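Local coordinates for 6-carboxyhexanoate--coa ligase (PDB 5FLG), which belongs to the 6-carboxyhexanoate--CoA ligase family of enzymes and holds phosphoaminophosphonic acid-adenylate ester, pimelic acid and magnesium in this model, at residues Y9-R14 against K41-A46; L178-S183 against I250-E255; F230-S235 against N239-D244. One frame throughout, in Å; residues are numbered along the deposited sequence.

Contact 1. Residues Y9-R14 against K41-A46; sequences YSVRMR and KHTVNA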
loop_
_atom_site.group_PDB
_atom_site.type_symbol
_atom_site.label_atom_id
_atom_site.label_comp_id
_atom_site.label_asym_id
_atom_site.label_seq_id
_atom_site.Cartn_x
_atom_site.Cartn_y
_atom_site.Cartn_z
ATOM N N TYR A 9 -12.429 -8.556 2.404
ATOM C CA TYR A 9 -11.421 -7.509 2.324
ATOM C C TYR A 9 -10.956 -7.344 0.904
ATOM O O TYR A 9 -10.728 -8.325 0.206
ATOM C CB TYR A 9 -10.223 -7.841 3.229
ATOM C CG TYR A 9 -10.566 -7.837 4.689
ATOM C CD1 TYR A 9 -11.235 -8.900 5.250
ATOM C CD2 TYR A 9 -10.300 -6.738 5.483
ATOM C CE1 TYR A 9 -11.611 -8.902 6.571
ATOM C CE2 TYR A 9 -10.637 -6.736 6.825
ATOM C CZ TYR A 9 -11.321 -7.804 7.349
ATOM O OH TYR A 9 -11.734 -7.810 8.649
ATOM N N SER A 10 -10.930 -6.087 0.444
ATOM C CA SER A 10 -10.346 -5.733 -0.831
ATOM C C SER A 10 -8.827 -5.624 -0.683
ATOM O O SER A 10 -8.341 -4.880 0.160
ATOM C CB SER A 10 -10.894 -4.367 -1.302
ATOM O OG SER A 10 -10.275 -3.982 -2.521
ATOM N N VAL A 11 -8.081 -6.327 -1.509
ATOM C CA VAL A 11 -6.606 -6.258 -1.446
ATOM C C VAL A 11 -6.111 -5.887 -2.813
ATOM O O VAL A 11 -6.410 -6.584 -3.795
ATOM C CB VAL A 11 -5.946 -7.592 -1.024
ATOM C CG1 VAL A 11 -4.475 -7.361 -0.712
ATOM C CG2 VAL A 11 -6.610 -8.181 0.205
ATOM N N ARG A 12 -5.438 -4.738 -2.897
ATOM C CA ARG A 12 -5.022 -4.183 -4.169
ATOM C C ARG A 12 -3.530 -3.919 -4.192
ATOM O O ARG A 12 -2.918 -3.651 -3.147
ATOM C CB ARG A 12 -5.750 -2.851 -4.442
ATOM C CG ARG A 12 -7.228 -3.035 -4.740
ATOM C CD ARG A 12 -7.891 -1.692 -5.043
ATOM N NE ARG A 12 -7.930 -0.844 -3.857
ATOM C CZ ARG A 12 -8.150 0.468 -3.879
ATOM N NH1 ARG A 12 -8.140 1.125 -5.028
ATOM N NH2 ARG A 12 -8.336 1.127 -2.750
ATOM N N MET A 13 -2.974 -3.968 -5.396
ATOM C CA MET A 13 -1.559 -3.796 -5.603
ATOM C C MET A 13 -1.364 -3.040 -6.901
ATOM O O MET A 13 -1.951 -3.377 -7.910
ATOM C CB MET A 13 -0.832 -5.157 -5.698
ATOM C CG MET A 13 0.671 -5.059 -6.002
ATOM S SD MET A 13 1.119 -5.055 -7.767
ATOM C CE MET A 13 0.607 -6.673 -8.284
ATOM N N ARG A 14 -0.353 -2.190 -6.922
ATOM C CA ARG A 14 0.173 -1.749 -8.166
ATOM C C ARG A 14 1.677 -1.552 -8.082
ATOM O O ARG A 14 2.242 -1.297 -7.007
ATOM C CB ARG A 14 -0.519 -0.444 -8.550
ATOM C CG ARG A 14 -0.311 0.639 -7.535
ATOM C CD ARG A 14 -1.313 1.751 -7.804
ATOM N NE ARG A 14 -1.028 2.973 -7.063
ATOM C CZ ARG A 14 -1.965 3.725 -6.492
ATOM N NH1 ARG A 14 -3.245 3.346 -6.497
ATOM N NH2 ARG A 14 -1.612 4.840 -5.867
ATOM N N LYS A 41 -2.440 -13.397 4.386
ATOM C CA LYS A 41 -0.992 -13.572 4.256
ATOM C C LYS A 41 -0.649 -14.134 2.901
ATOM O O LYS A 41 0.232 -13.634 2.214
ATOM C CB LYS A 41 -0.447 -14.489 5.343
ATOM C CG LYS A 41 1.041 -14.772 5.179
ATOM C CD LYS A 41 1.684 -15.339 6.438
ATOM C CE LYS A 41 2.131 -16.780 6.220
ATOM N NZ LYS A 41 3.194 -16.859 5.184
ATOM N N HIS A 42 -1.394 -15.143 2.484
ATOM C CA HIS A 42 -1.203 -15.741 1.175
ATOM C C HIS A 42 -1.472 -14.756 0.060
ATOM O O HIS A 42 -0.862 -14.827 -0.987
ATOM C CB HIS A 42 -2.119 -16.962 1.038
ATOM C CG HIS A 42 -2.165 -17.546 -0.343
ATOM N ND1 HIS A 42 -1.249 -18.479 -0.792
ATOM C CD2 HIS A 42 -3.046 -17.368 -1.360
ATOM C CE1 HIS A 42 -1.508 -18.774 -2.054
ATOM N NE2 HIS A 42 -2.594 -18.115 -2.424
ATOM N N THR A 43 -2.464 -13.886 0.238
ATOM C CA THR A 43 -2.912 -13.033 -0.853
ATOM C C THR A 43 -1.956 -11.868 -1.037
ATOM O O THR A 43 -1.554 -11.570 -2.132
ATOM C CB THR A 43 -4.284 -12.455 -0.534
ATOM O OG1 THR A 43 -5.233 -13.516 -0.475
ATOM C CG2 THR A 43 -4.721 -11.455 -1.587
ATOM N N VAL A 44 -1.524 -11.277 0.058
ATOM C CA VAL A 44 -0.522 -10.246 -0.003
ATOM C C VAL A 44 0.758 -10.791 -0.637
ATOM O O VAL A 44 1.366 -10.124 -1.481
ATOM C CB VAL A 44 -0.249 -9.670 1.392
ATOM C CG1 VAL A 44 0.963 -8.765 1.372
ATOM C CG2 VAL A 44 -1.470 -8.899 1.885
ATOM N N ASN A 45 1.151 -12.013 -0.279
ATOM C CA ASN A 45 2.305 -12.622 -0.944
ATOM C C ASN A 45 2.086 -12.938 -2.428
ATOM O O ASN A 45 2.996 -12.787 -3.243
ATOM C CB ASN A 45 2.728 -13.874 -0.190
ATOM C CG ASN A 45 3.628 -13.547 0.972
ATOM O OD1 ASN A 45 4.757 -13.144 0.759
ATOM N ND2 ASN A 45 3.086 -13.522 2.176
ATOM N N ALA A 46 0.878 -13.347 -2.811
ATOM C CA ALA A 46 0.630 -13.623 -4.211
ATOM C C ALA A 46 0.738 -12.332 -5.015
ATOM O O ALA A 46 1.300 -12.320 -6.116
ATOM C CB ALA A 46 -0.726 -14.297 -4.451
#
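Val11 packs against Thr43 and Val44 in a small helix-on-sheet contact, buried and purely apolar. The sheet is the three-stranded antiparallel one; 9-14 lies on its middle strand, between 26-36 and 61-68, and 41-46 belongs to helix 40-52, which rests on one face of it. The nearest alpha carbons, Val11 CA and Val44 CA, are 7.4 Å apart, and the two backbones are bridged by short aliphatic branches. The Thr43 methyl does most of the touching: Thr43 CG2 sits 4.1 Å from Val11 CB and is nearly as close to both valine methyls, so it nests against the branch point. Thr43 presents its methyl because of its first torsion (chi1 -65°), which swings OG1 back along the helix to bond Glu39 O and leaves CG2 facing the strand. Met40 at the start of the helix and Leu47 one turn on from Thr43 also press on Val11. The helix also meets the second subunit: Val44 packs on Leu48 of that subunit and Asn45 bonds Asn45 of that subunit, so the helix touches both the sheet and the second subunit. Val44 meets the strand through one branch, Val44 CG2 lying 4.3 Å from Val11 CG1.

Contact 2. Residues L178-S183 against I250-E255; sequences LASKVS and ILIEWE. With ANP (phosphoaminophosphonic acid-adenylate ester), chain D.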
loop_
_atom_site.group_PDB
_atom_site.type_symbol
_atom_site.label_atom_id
_atom_site.label_comp_id
_atom_site.label_asym_id
_atom_site.label_seq_id
_atom_site.Cartn_x
_atom_site.Cartn_y
_atom_site.Cartn_z
ATOM N N LEU A 178 -13.000 -10.437 -13.977
ATOM C CA LEU A 178 -13.210 -9.059 -14.398
ATOM C C LEU A 178 -14.323 -8.937 -15.426
ATOM O O LEU A 178 -15.212 -8.097 -15.298
ATOM C CB LEU A 178 -11.908 -8.469 -14.954
ATOM C CG LEU A 178 -11.943 -6.968 -15.246
ATOM C CD1 LEU A 178 -10.533 -6.385 -15.230
ATOM C CD2 LEU A 178 -12.611 -6.716 -16.590
ATOM N N ALA A 179 -14.197 -9.714 -16.502
ATOM C CA ALA A 179 -15.113 -9.640 -17.575
ATOM C C ALA A 179 -16.521 -9.964 -17.135
ATOM O O ALA A 179 -17.454 -9.362 -17.637
ATOM C CB ALA A 179 -14.716 -10.508 -18.734
ATOM N N SER A 180 -16.674 -10.951 -16.258
ATOM C CA SER A 180 -17.990 -11.265 -15.733
ATOM C C SER A 180 -18.601 -10.130 -14.900
ATOM O O SER A 180 -19.790 -9.802 -15.025
ATOM C CB SER A 180 -17.927 -12.558 -14.926
ATOM O OG SER A 180 -17.515 -13.604 -15.763
ATOM N N LYS A 181 -17.809 -9.544 -14.021
ATOM C CA LYS A 181 -18.302 -8.395 -13.288
ATOM C C LYS A 181 -18.693 -7.267 -14.235
ATOM O O LYS A 181 -19.783 -6.701 -14.121
ATOM C CB LYS A 181 -17.272 -7.861 -12.307
ATOM C CG LYS A 181 -17.631 -6.468 -11.832
ATOM C CD LYS A 181 -16.935 -6.069 -10.548
ATOM C CE LYS A 181 -17.106 -4.585 -10.332
ATOM N NZ LYS A 181 -16.588 -4.121 -9.027
ATOM N N VAL A 182 -17.820 -6.978 -15.199
ATOM C CA VAL A 182 -18.034 -5.863 -16.081
ATOM C C VAL A 182 -19.275 -6.103 -16.944
ATOM O O VAL A 182 -20.090 -5.210 -17.125
ATOM C CB VAL A 182 -16.795 -5.601 -16.937
ATOM C CG1 VAL A 182 -17.098 -4.601 -18.038
ATOM C CG2 VAL A 182 -15.669 -5.068 -16.062
ATOM N N SER A 183 -19.407 -7.308 -17.481
ATOM C CA SER A 183 -20.488 -7.592 -18.416
ATOM C C SER A 183 -21.876 -7.521 -17.772
ATOM O O SER A 183 -22.877 -7.304 -18.455
ATOM C CB SER A 183 -20.289 -8.954 -19.006
ATOM O OG SER A 183 -21.227 -9.207 -20.024
ATOM N N ILE A 250 -17.887 -8.469 -6.008
ATOM C CA ILE A 250 -18.357 -9.589 -6.765
ATOM C C ILE A 250 -17.456 -10.790 -6.466
ATOM O O ILE A 250 -16.233 -10.681 -6.500
ATOM C CB ILE A 250 -18.295 -9.274 -8.250
ATOM C CG1 ILE A 250 -19.320 -8.170 -8.603
ATOM C CG2 ILE A 250 -18.609 -10.507 -9.058
ATOM C CD1 ILE A 250 -20.720 -8.701 -8.792
ATOM N N LEU A 251 -18.070 -11.917 -6.150
ATOM C CA LEU A 251 -17.368 -13.201 -6.178
ATOM C C LEU A 251 -17.926 -14.065 -7.282
ATOM O O LEU A 251 -19.136 -14.096 -7.501
ATOM C CB LEU A 251 -17.525 -13.936 -4.858
ATOM C CG LEU A 251 -16.760 -13.355 -3.687
ATOM C CD1 LEU A 251 -17.101 -14.118 -2.406
ATOM C CD2 LEU A 251 -15.259 -13.364 -3.930
ATOM N N ILE A 252 -17.044 -14.741 -8.007
ATOM C CA ILE A 252 -17.471 -15.676 -9.016
ATOM C C ILE A 252 -17.635 -17.071 -8.373
ATOM O O ILE A 252 -16.751 -17.562 -7.678
ATOM C CB ILE A 252 -16.460 -15.759 -10.148
ATOM C CG1 ILE A 252 -16.166 -14.376 -10.700
ATOM C CG2 ILE A 252 -16.957 -16.704 -11.213
ATOM C CD1 ILE A 252 -17.372 -13.701 -11.323
ATOM N N GLU A 253 -18.760 -17.717 -8.614
ATOM C CA GLU A 253 -18.925 -19.100 -8.218
ATOM C C GLU A 253 -19.619 -19.811 -9.335
ATOM O O GLU A 253 -20.768 -19.501 -9.668
ATOM C CB GLU A 253 -19.740 -19.236 -6.939
ATOM C CG GLU A 253 -19.679 -20.650 -6.380
ATOM C CD GLU A 253 -20.807 -20.981 -5.420
ATOM O OE1 GLU A 253 -21.154 -20.123 -4.573
ATOM O OE2 GLU A 253 -21.298 -22.136 -5.484
ATOM N N TRP A 254 -18.898 -20.726 -9.966
ATOM C CA TRP A 254 -19.500 -21.532 -10.999
ATOM C C TRP A 254 -20.229 -22.722 -10.384
ATOM O O TRP A 254 -19.717 -23.351 -9.477
ATOM C CB TRP A 254 -18.443 -22.002 -11.932
ATOM C CG TRP A 254 -18.893 -23.073 -12.837
ATOM C CD1 TRP A 254 -19.656 -22.926 -13.942
ATOM C CD2 TRP A 254 -18.564 -24.459 -12.748
ATOM N NE1 TRP A 254 -19.837 -24.140 -14.549
ATOM C CE2 TRP A 254 -19.156 -25.096 -13.845
ATOM C CE3 TRP A 254 -17.781 -25.215 -11.870
ATOM C CZ2 TRP A 254 -18.977 -26.448 -14.110
ATOM C CZ3 TRP A 254 -17.631 -26.567 -12.118
ATOM C CH2 TRP A 254 -18.251 -27.171 -13.217
ATOM N N GLU A 255 -21.493 -22.895 -10.742
ATOM C CA GLU A 255 -22.315 -23.993 -10.215
ATOM C C GLU A 255 -22.222 -25.195 -11.111
ATOM O O GLU A 255 -22.791 -25.209 -12.209
ATOM C CB GLU A 255 -23.788 -23.570 -10.143
ATOM C CG GLU A 255 -24.018 -22.285 -9.369
ATOM C CD GLU A 255 -24.379 -22.524 -7.922
ATOM O OE1 GLU A 255 -25.341 -23.284 -7.672
ATOM O OE2 GLU A 255 -23.732 -21.918 -7.039
HETATM P PG ANP D . -0.710 -7.916 -14.650
HETATM O O1G ANP D . 0.276 -8.048 -13.523
HETATM O O2G ANP D . -0.102 -8.242 -15.987
HETATM O O3G ANP D . -2.016 -8.618 -14.460
HETATM P PB ANP D . -2.530 -5.655 -15.284
HETATM O O1B ANP D . -3.628 -6.396 -14.608
HETATM O O2B ANP D . -2.359 -4.183 -15.208
HETATM N N3B ANP D . -1.026 -6.236 -14.662
HETATM P PA ANP D . -3.268 -7.270 -17.548
HETATM O O1A ANP D . -2.481 -7.856 -18.627
HETATM O O2A ANP D . -3.948 -8.097 -16.493
HETATM O O3A ANP D . -2.476 -6.055 -16.852
HETATM O "O5'" ANP D . -4.429 -6.397 -18.332
HETATM C "C5'" ANP D . -4.166 -5.821 -19.580
HETATM C "C4'" ANP D . -4.681 -4.380 -19.595
HETATM O "O4'" ANP D . -6.073 -4.385 -19.253
HETATM C "C3'" ANP D . -3.978 -3.509 -18.566
HETATM O "O3'" ANP D . -2.857 -2.837 -19.128
HETATM C "C2'" ANP D . -5.034 -2.503 -18.212
HETATM O "O2'" ANP D . -5.077 -1.507 -19.234
HETATM C "C1'" ANP D . -6.280 -3.337 -18.298
HETATM N N9 ANP D . -6.604 -3.840 -16.958
HETATM C C8 ANP D . -5.979 -4.847 -16.251
HETATM N N7 ANP D . -6.628 -5.068 -15.085
HETATM C C5 ANP D . -7.653 -4.163 -15.027
HETATM C C6 ANP D . -8.713 -3.793 -14.074
HETATM N N6 ANP D . -8.842 -4.399 -12.890
HETATM N N1 ANP D . -9.580 -2.813 -14.412
HETATM C C2 ANP D . -9.464 -2.157 -15.572
HETATM N N3 ANP D . -8.579 -2.463 -16.535
HETATM C C4 ANP D . -7.607 -3.364 -16.255
#
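Lys181 and Ile250 cross obliquely, aliphatic stem over aliphatic stem, where helix 170-184 packs on strand 250-252, the middle strand of a short parallel sheet. The lysine leaves the helix with CG anti to its own N (chi1 164°) and stays extended to the end, so its methylenes run across the isoleucine: Lys181 CD is 3.7 Å from Ile250 CG1, and Lys181 CG is 4.0 Å from it. One residue earlier on the helix, Ser180 offers only its beta carbon, which Ile252 touches end-on, Ile252 CD1 to Ser180 CB at 3.8 Å. The serine hydroxyl is turned elsewhere, bonded to Leu176 O in its own helix and to Leu79 N. Leu178 points away from the strand and works on the other side of the helix. There Leu178 CD1 stands 3.4 Å from C6 of phosphoaminophosphonic acid-adenylate ester, almost straight above the adenine plane, so the helix links the nucleotide pocket to the parallel sheet. Beyond Ile250 the ammonium of Lys181 is buried and taken by three backbone carbonyls, those of Ser148, Leu245 and Gln248. The contact thus divides the lysine in two: its aliphatic stem packs on Ile250, while its charge, with these three oxygens as partners, is probably stabilised by their dipoles and ties the helix to the chain leading into the strand.

Contact 3. Residues F230-S235 against N239-D244; sequences FFIDGS and NTYIHD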
loop_
_atom_site.group_PDB
_atom_site.type_symbol
_atom_site.label_atom_id
_atom_site.label_comp_id
_atom_site.label_asym_id
_atom_site.label_seq_id
_atom_site.Cartn_x
_atom_site.Cartn_y
_atom_site.Cartn_z
ATOM N N PHE A 230 -14.208 -0.679 -22.693
ATOM C CA PHE A 230 -15.576 -1.052 -22.408
ATOM C C PHE A 230 -16.470 -0.173 -23.270
ATOM O O PHE A 230 -16.456 1.035 -23.119
ATOM C CB PHE A 230 -15.940 -0.786 -20.931
ATOM C CG PHE A 230 -15.080 -1.507 -19.931
ATOM C CD1 PHE A 230 -14.404 -2.663 -20.279
ATOM C CD2 PHE A 230 -15.038 -1.092 -18.619
ATOM C CE1 PHE A 230 -13.588 -3.302 -19.357
ATOM C CE2 PHE A 230 -14.260 -1.765 -17.675
ATOM C CZ PHE A 230 -13.524 -2.874 -18.061
ATOM N N PHE A 231 -17.281 -0.793 -24.098
ATOM C CA PHE A 231 -18.185 -0.067 -24.949
ATOM C C PHE A 231 -19.480 0.166 -24.192
ATOM O O PHE A 231 -20.138 -0.789 -23.747
ATOM C CB PHE A 231 -18.418 -0.864 -26.223
ATOM C CG PHE A 231 -17.206 -0.947 -27.118
ATOM C CD1 PHE A 231 -16.960 0.028 -28.064
ATOM C CD2 PHE A 231 -16.289 -1.995 -26.989
ATOM C CE1 PHE A 231 -15.850 -0.047 -28.882
ATOM C CE2 PHE A 231 -15.160 -2.064 -27.784
ATOM C CZ PHE A 231 -14.936 -1.086 -28.731
ATOM N N ILE A 232 -19.751 1.433 -23.906
ATOM C CA ILE A 232 -20.837 1.829 -22.998
ATOM C C ILE A 232 -22.063 2.405 -23.717
ATOM O O ILE A 232 -21.944 3.237 -24.621
ATOM C CB ILE A 232 -20.367 2.923 -22.029
ATOM C CG1 ILE A 232 -19.131 2.460 -21.281
ATOM C CG2 ILE A 232 -21.485 3.328 -21.078
ATOM C CD1 ILE A 232 -19.362 1.299 -20.339
ATOM N N ASP A 233 -23.232 1.932 -23.308
ATOM C CA ASP A 233 -24.506 2.430 -23.781
ATOM C C ASP A 233 -25.361 2.811 -22.583
ATOM O O ASP A 233 -26.049 1.963 -22.010
ATOM C CB ASP A 233 -25.240 1.355 -24.567
ATOM C CG ASP A 233 -26.705 1.729 -24.834
ATOM O OD1 ASP A 233 -27.147 2.809 -24.376
ATOM O OD2 ASP A 233 -27.413 0.946 -25.500
ATOM N N GLY A 234 -25.321 4.077 -22.205
ATOM C CA GLY A 234 -26.032 4.515 -21.024
ATOM C C GLY A 234 -26.289 6.009 -21.061
ATOM O O GLY A 234 -25.500 6.762 -21.641
ATOM N N SER A 235 -27.411 6.425 -20.466
ATOM C CA SER A 235 -27.768 7.841 -20.376
ATOM C C SER A 235 -27.143 8.434 -19.140
ATOM O O SER A 235 -27.085 9.654 -18.994
ATOM C CB SER A 235 -29.285 8.037 -20.265
ATOM O OG SER A 235 -29.961 7.535 -21.401
ATOM N N ASN A 239 -19.840 8.861 -13.914
ATOM C CA ASN A 239 -19.285 8.652 -12.584
ATOM C C ASN A 239 -20.008 7.580 -11.790
ATOM O O ASN A 239 -19.418 6.907 -10.971
ATOM C CB ASN A 239 -19.287 9.945 -11.797
ATOM C CG ASN A 239 -18.432 10.993 -12.445
ATOM O OD1 ASN A 239 -17.207 10.871 -12.463
ATOM N ND2 ASN A 239 -19.075 11.961 -13.099
ATOM N N THR A 240 -21.303 7.441 -12.013
ATOM C CA THR A 240 -22.045 6.392 -11.365
ATOM C C THR A 240 -21.524 5.045 -11.863
ATOM O O THR A 240 -21.304 4.138 -11.077
ATOM C CB THR A 240 -23.544 6.545 -11.670
ATOM O OG1 THR A 240 -23.770 6.328 -13.069
ATOM C CG2 THR A 240 -23.991 7.970 -11.324
ATOM N N TYR A 241 -21.301 4.932 -13.170
ATOM C CA TYR A 241 -20.824 3.684 -13.737
ATOM C C TYR A 241 -19.446 3.378 -13.163
ATOM O O TYR A 241 -19.171 2.237 -12.755
ATOM C CB TYR A 241 -20.760 3.749 -15.270
ATOM C CG TYR A 241 -22.068 4.109 -15.989
ATOM C CD1 TYR A 241 -23.307 3.827 -15.425
ATOM C CD2 TYR A 241 -22.049 4.642 -17.273
ATOM C CE1 TYR A 241 -24.491 4.070 -16.122
ATOM C CE2 TYR A 241 -23.226 4.913 -17.966
ATOM C CZ TYR A 241 -24.439 4.635 -17.383
ATOM O OH TYR A 241 -25.587 4.799 -18.127
ATOM N N ILE A 242 -18.602 4.403 -13.096
ATOM C CA ILE A 242 -17.225 4.263 -12.605
ATOM C C ILE A 242 -17.235 3.789 -11.157
ATOM O O ILE A 242 -16.437 2.933 -10.742
ATOM C CB ILE A 242 -16.443 5.600 -12.722
ATOM C CG1 ILE A 242 -16.041 5.850 -14.177
ATOM C CG2 ILE A 242 -15.196 5.581 -11.842
ATOM C CD1 ILE A 242 -15.322 7.158 -14.396
ATOM N N HIS A 243 -18.165 4.329 -10.383
ATOM C CA HIS A 243 -18.231 3.972 -8.985
ATOM C C HIS A 243 -18.649 2.502 -8.816
ATOM O O HIS A 243 -18.021 1.758 -8.060
ATOM C CB HIS A 243 -19.183 4.916 -8.250
ATOM C CG HIS A 243 -19.301 4.622 -6.794
ATOM N ND1 HIS A 243 -20.240 3.751 -6.293
ATOM C CD2 HIS A 243 -18.522 4.987 -5.748
ATOM C CE1 HIS A 243 -20.083 3.650 -4.986
ATOM N NE2 HIS A 243 -19.050 4.392 -4.632
ATOM N N ASP A 244 -19.624 2.064 -9.610
ATOM C CA ASP A 244 -19.998 0.657 -9.636
ATOM C C ASP A 244 -18.809 -0.232 -9.978
ATOM O O ASP A 244 -18.611 -1.267 -9.347
ATOM C CB ASP A 244 -21.101 0.381 -10.653
ATOM C CG ASP A 244 -22.388 1.114 -10.333
ATOM O OD1 ASP A 244 -22.657 1.305 -9.127
ATOM O OD2 ASP A 244 -23.139 1.470 -11.284
#
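Tyr241 OH is the polar atom on which this contact turns: it lies beside the backbone of Gly234 and Ser235 and takes a hydrogen bond from the next amide along, Asn236 N. Gly234 CA is modelled 2.9 Å from Tyr241 OH, a doubtfully short approach. Glycine's lack of a side chain leaves the oxygen this access. Ser235 N is near as well, at 3.4 Å from Tyr241 OH, but its angle is too poor for a bond, so Asn236 N remains the donor. The contact lies where strand 227-232 of the mixed sheet runs out into a loop and the chain turns back into helix 238-247, a strand-turn-helix connection. Tyr241 reaches across from the first turn of the helix with CG anti to its carbonyl carbon (chi1 -56°), which sends the ring toward the strand end. Ile232 and the tyrosine slide past each other in opposite directions; Ile232 CG2 comes up obliquely to the ring, 3.9 Å from Tyr241 CE2 and 4.1 Å from Tyr241 CD2. His185 meets the same ring with its plane turned by about 80°, and Val188 and Leu128 from neighbouring strands pack around Ile232. A single phenol therefore serves both environments: its carbon ring shares the apolar layer over the sheet, while its hydroxyl bonds a loop amide, which is consistent with fixing the turn between strand and helix.

Contacts 1 and 2 are fully buried, while contact 3 is only partly so, running from the apolar Ile232 out to an exposed loop. Contact 1 stands apart on its own antiparallel sheet, touches neither of the others, and is the one whose segments also meet the second subunit. Contacts 2 and 3 adjoin: helix 238-247 leads directly into strand 250-252, contact 3 is nested within the loop closed by contact 2, and Val182 packs on Phe230. Their chemistry differs accordingly. Only aliphatic carbons meet across contact 1, contact 2 adds a buried charge held by backbone carbonyls, and contact 3 brings an aromatic hydroxyl to a turn.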